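Local coordinates for berberine bridge enzyme-like protein (Arabidopsis thaliana, PDB 5D79), which is an FAD-dependent plant oxidoreductase of the berberine bridge enzyme family and takes part in adaptation to salt stress, at residues D282-L290 against A300-G308. Residues are numbered along the deposited sequence; the frame is centred on the assembly and turned at random.
Sequences DDLFIRTTL and ALFTGLYIG
D283 meets I307 at the end of the strand pair: its carbonyl O takes the I307 amide N at 2.9 Å, while its side chain crosses that of the isoleucine at about a right angle, OD1 lying 3.6 Å from I307 CB. An acidic group suits this spot because OD1 also forms a salt bridge with K194; an alanine here would probably leave that lysine without its mate and uncover the flank of I307. Next along, L284 CB comes to the ring edge of Y306, in its plane, 4.0 Å from CD1. On the same face T288 and F302 lie side by side, and OG1 of T288 sits 3.2 Å from F302 CD1, a buried hydroxyl with no polar partner in the model. It arrives there because OG1 is anti to the carbonyl carbon (chi1 -63°). G304 brings its CA within 2.9 Å of F285 O, where a CB would clash.

These residues belong to the antiparallel hairpin of strands 284-292 and 298-306, at the middle of a seven-stranded antiparallel sheet. F285, R287 and T289 pair with L305, T303 and L301 through two backbone bonds each; R287 N meets T303 O nearly head-on, at a C=O...N angle of 176°. The L284, T288 and F302 face packs on helices 263-276 and 310-320, which suits its largely apolar residues. On the other face R287 bends at chi3 (-61°); F285 CZ lies 3.7 Å above one face of its guanidinium, toward the rim, and NH2 is hydrogen-bonded to T401 OG1, which probably helps fix a side chain whose nearest approach to the bound FAD is about 5 Å.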
loop_
_atom_site.group_PDB
_atom_site.type_symbol
_atom_site.label_atom_id
_atom_site.label_comp_id
_atom_site.label_asym_id
_atom_site.label_seq_id
_atom_site.Cartn_x
_atom_site.Cartn_y
_atom_site.Cartn_z
ATOM N N ASP A 282 11.401 -14.775 -13.444
ATOM C CA ASP A 282 11.287 -13.869 -12.304
ATOM C C ASP A 282 11.787 -12.476 -12.639
ATOM O O ASP A 282 11.364 -11.495 -12.033
ATOM C CB ASP A 282 12.078 -14.402 -11.107
ATOM C CG ASP A 282 11.424 -15.589 -10.450
ATOM O OD1 ASP A 282 10.379 -16.050 -10.952
ATOM O OD2 ASP A 282 11.970 -16.081 -9.436
ATOM N N ASP A 283 12.708 -12.407 -13.594
ATOM C CA ASP A 283 13.317 -11.145 -14.018
ATOM C C ASP A 283 12.366 -10.228 -14.808
ATOM O O ASP A 283 12.602 -9.033 -14.905
ATOM C CB ASP A 283 14.576 -11.428 -14.856
ATOM C CG ASP A 283 15.742 -11.939 -14.019
ATOM O OD1 ASP A 283 15.818 -11.584 -12.824
ATOM O OD2 ASP A 283 16.586 -12.693 -14.557
ATOM N N LEU A 284 11.290 -10.795 -15.348
ATOM C CA LEU A 284 10.351 -10.055 -16.188
ATOM C C LEU A 284 9.030 -9.708 -15.491
ATOM O O LEU A 284 8.266 -10.585 -15.099
ATOM C CB LEU A 284 10.050 -10.841 -17.474
ATOM C CG LEU A 284 9.114 -10.175 -18.491
ATOM C CD1 LEU A 284 9.605 -8.773 -18.822
ATOM C CD2 LEU A 284 9.020 -11.005 -19.766
ATOM N N PHE A 285 8.777 -8.410 -15.379
ATOM C CA PHE A 285 7.555 -7.864 -14.812
ATOM C C PHE A 285 6.738 -7.223 -15.914
ATOM O O PHE A 285 7.208 -6.286 -16.540
ATOM C CB PHE A 285 7.887 -6.825 -13.732
ATOM C CG PHE A 285 6.682 -6.103 -13.176
ATOM C CD1 PHE A 285 5.932 -6.660 -12.154
ATOM C CD2 PHE A 285 6.306 -4.859 -13.671
ATOM C CE1 PHE A 285 4.825 -5.991 -11.641
ATOM C CE2 PHE A 285 5.203 -4.188 -13.157
ATOM C CZ PHE A 285 4.467 -4.756 -12.141
ATOM N N ILE A 286 5.526 -7.721 -16.153
ATOM C CA ILE A 286 4.650 -7.152 -17.176
ATOM C C ILE A 286 3.256 -6.802 -16.633
ATOM O O ILE A 286 2.433 -7.683 -16.363
ATOM C CB ILE A 286 4.464 -8.108 -18.387
ATOM C CG1 ILE A 286 5.656 -9.037 -18.569
ATOM C CG2 ILE A 286 4.204 -7.327 -19.676
ATOM C CD1 ILE A 286 5.373 -10.096 -19.578
ATOM N N ARG A 287 2.997 -5.509 -16.511
ATOM C CA ARG A 287 1.721 -4.987 -16.026
ATOM C C ARG A 287 0.812 -4.491 -17.171
ATOM O O ARG A 287 1.281 -3.985 -18.189
ATOM C CB ARG A 287 1.981 -3.859 -15.014
ATOM C CG ARG A 287 0.848 -2.831 -14.869
ATOM C CD ARG A 287 1.040 -1.899 -13.668
ATOM N NE ARG A 287 1.059 -2.641 -12.402
ATOM C CZ ARG A 287 1.406 -2.109 -11.234
ATOM N NH1 ARG A 287 1.760 -0.827 -11.171
ATOM N NH2 ARG A 287 1.410 -2.848 -10.134
ATOM N N THR A 288 -0.493 -4.662 -16.999
ATOM C CA THR A 288 -1.473 -4.174 -17.947
ATOM C C THR A 288 -2.367 -3.162 -17.245
ATOM O O THR A 288 -2.962 -3.452 -16.204
ATOM C CB THR A 288 -2.331 -5.329 -18.530
ATOM O OG1 THR A 288 -1.499 -6.236 -19.277
ATOM C CG2 THR A 288 -3.431 -4.794 -19.434
ATOM N N THR A 289 -2.448 -1.962 -17.794
ATOM C CA THR A 289 -3.347 -0.965 -17.243
ATOM C C THR A 289 -4.361 -0.534 -18.285
ATOM O O THR A 289 -4.014 -0.106 -19.383
ATOM C CB THR A 289 -2.595 0.271 -16.746
ATOM O OG1 THR A 289 -1.496 -0.140 -15.924
ATOM C CG2 THR A 289 -3.543 1.190 -15.956
ATOM N N LEU A 290 -5.624 -0.658 -17.933
ATOM C CA LEU A 290 -6.684 -0.132 -18.754
ATOM C C LEU A 290 -7.094 1.233 -18.216
ATOM O O LEU A 290 -7.396 1.374 -17.030
ATOM C CB LEU A 290 -7.857 -1.093 -18.762
ATOM C CG LEU A 290 -7.502 -2.511 -19.168
ATOM C CD1 LEU A 290 -8.782 -3.319 -19.274
ATOM C CD2 LEU A 290 -6.785 -2.488 -20.481
ATOM N N ALA A 300 -5.140 0.038 -23.781
ATOM C CA ALA A 300 -4.393 -0.876 -22.923
ATOM C C ALA A 300 -2.927 -0.489 -22.924
ATOM O O ALA A 300 -2.290 -0.446 -23.972
ATOM C CB ALA A 300 -4.548 -2.316 -23.380
ATOM N N LEU A 301 -2.402 -0.213 -21.739
ATOM C CA LEU A 301 -1.009 0.151 -21.566
ATOM C C LEU A 301 -0.226 -1.011 -20.941
ATOM O O LEU A 301 -0.425 -1.355 -19.781
ATOM C CB LEU A 301 -0.909 1.405 -20.699
ATOM C CG LEU A 301 0.337 2.274 -20.805
ATOM C CD1 LEU A 301 0.420 2.925 -22.190
ATOM C CD2 LEU A 301 0.326 3.318 -19.693
ATOM N N PHE A 302 0.653 -1.618 -21.728
ATOM C CA PHE A 302 1.538 -2.663 -21.248
ATOM C C PHE A 302 2.912 -2.097 -20.920
ATOM O O PHE A 302 3.664 -1.706 -21.812
ATOM C CB PHE A 302 1.659 -3.759 -22.287
ATOM C CG PHE A 302 0.346 -4.284 -22.746
ATOM C CD1 PHE A 302 -0.284 -5.306 -22.050
ATOM C CD2 PHE A 302 -0.279 -3.748 -23.859
ATOM C CE1 PHE A 302 -1.512 -5.792 -22.466
ATOM C CE2 PHE A 302 -1.505 -4.226 -24.275
ATOM C CZ PHE A 302 -2.123 -5.249 -23.579
ATOM N N THR A 303 3.227 -2.047 -19.631
ATOM C CA THR A 303 4.507 -1.538 -19.163
ATOM C C THR A 303 5.217 -2.617 -18.361
ATOM O O THR A 303 4.588 -3.497 -17.765
ATOM C CB THR A 303 4.340 -0.282 -18.302
ATOM O OG1 THR A 303 3.466 -0.572 -17.208
ATOM C CG2 THR A 303 3.742 0.810 -19.124
ATOM N N GLY A 304 6.537 -2.561 -18.344
ATOM C CA GLY A 304 7.285 -3.604 -17.684
ATOM C C GLY A 304 8.700 -3.253 -17.314
ATOM O O GLY A 304 9.270 -2.292 -17.815
ATOM N N LEU A 305 9.252 -4.054 -16.417
ATOM C CA LEU A 305 10.615 -3.901 -15.952
ATOM C C LEU A 305 11.295 -5.254 -16.094
ATOM O O LEU A 305 10.826 -6.262 -15.567
ATOM C CB LEU A 305 10.651 -3.407 -14.504
ATOM C CG LEU A 305 12.030 -3.449 -13.847
ATOM C CD1 LEU A 305 12.926 -2.430 -14.461
ATOM C CD2 LEU A 305 11.935 -3.231 -12.359
ATOM N N TYR A 306 12.384 -5.280 -16.843
ATOM C CA TYR A 306 13.143 -6.498 -16.991
ATOM C C TYR A 306 14.482 -6.339 -16.283
ATOM O O TYR A 306 15.207 -5.365 -16.532
ATOM C CB TYR A 306 13.329 -6.831 -18.469
ATOM C CG TYR A 306 14.134 -8.082 -18.708
ATOM C CD1 TYR A 306 13.604 -9.336 -18.429
ATOM C CD2 TYR A 306 15.422 -8.008 -19.206
ATOM C CE1 TYR A 306 14.337 -10.473 -18.644
ATOM C CE2 TYR A 306 16.162 -9.142 -19.424
ATOM C CZ TYR A 306 15.620 -10.370 -19.144
ATOM O OH TYR A 306 16.370 -11.496 -19.369
ATOM N N ILE A 307 14.797 -7.278 -15.387
ATOM C CA ILE A 307 16.070 -7.251 -14.662
ATOM C C ILE A 307 17.183 -7.876 -15.515
ATOM O O ILE A 307 17.609 -9.011 -15.279
ATOM C CB ILE A 307 15.970 -7.983 -13.308
ATOM C CG1 ILE A 307 14.702 -7.589 -12.595
ATOM C CG2 ILE A 307 17.140 -7.633 -12.417
ATOM C CD1 ILE A 307 14.657 -6.134 -12.268
ATOM N N GLY A 308 17.642 -7.115 -16.509
ATOM C CA GLY A 308 18.638 -7.577 -17.459
ATOM C C GLY A 308 18.665 -6.685 -18.688
ATOM O O GLY A 308 17.929 -5.697 -18.742
#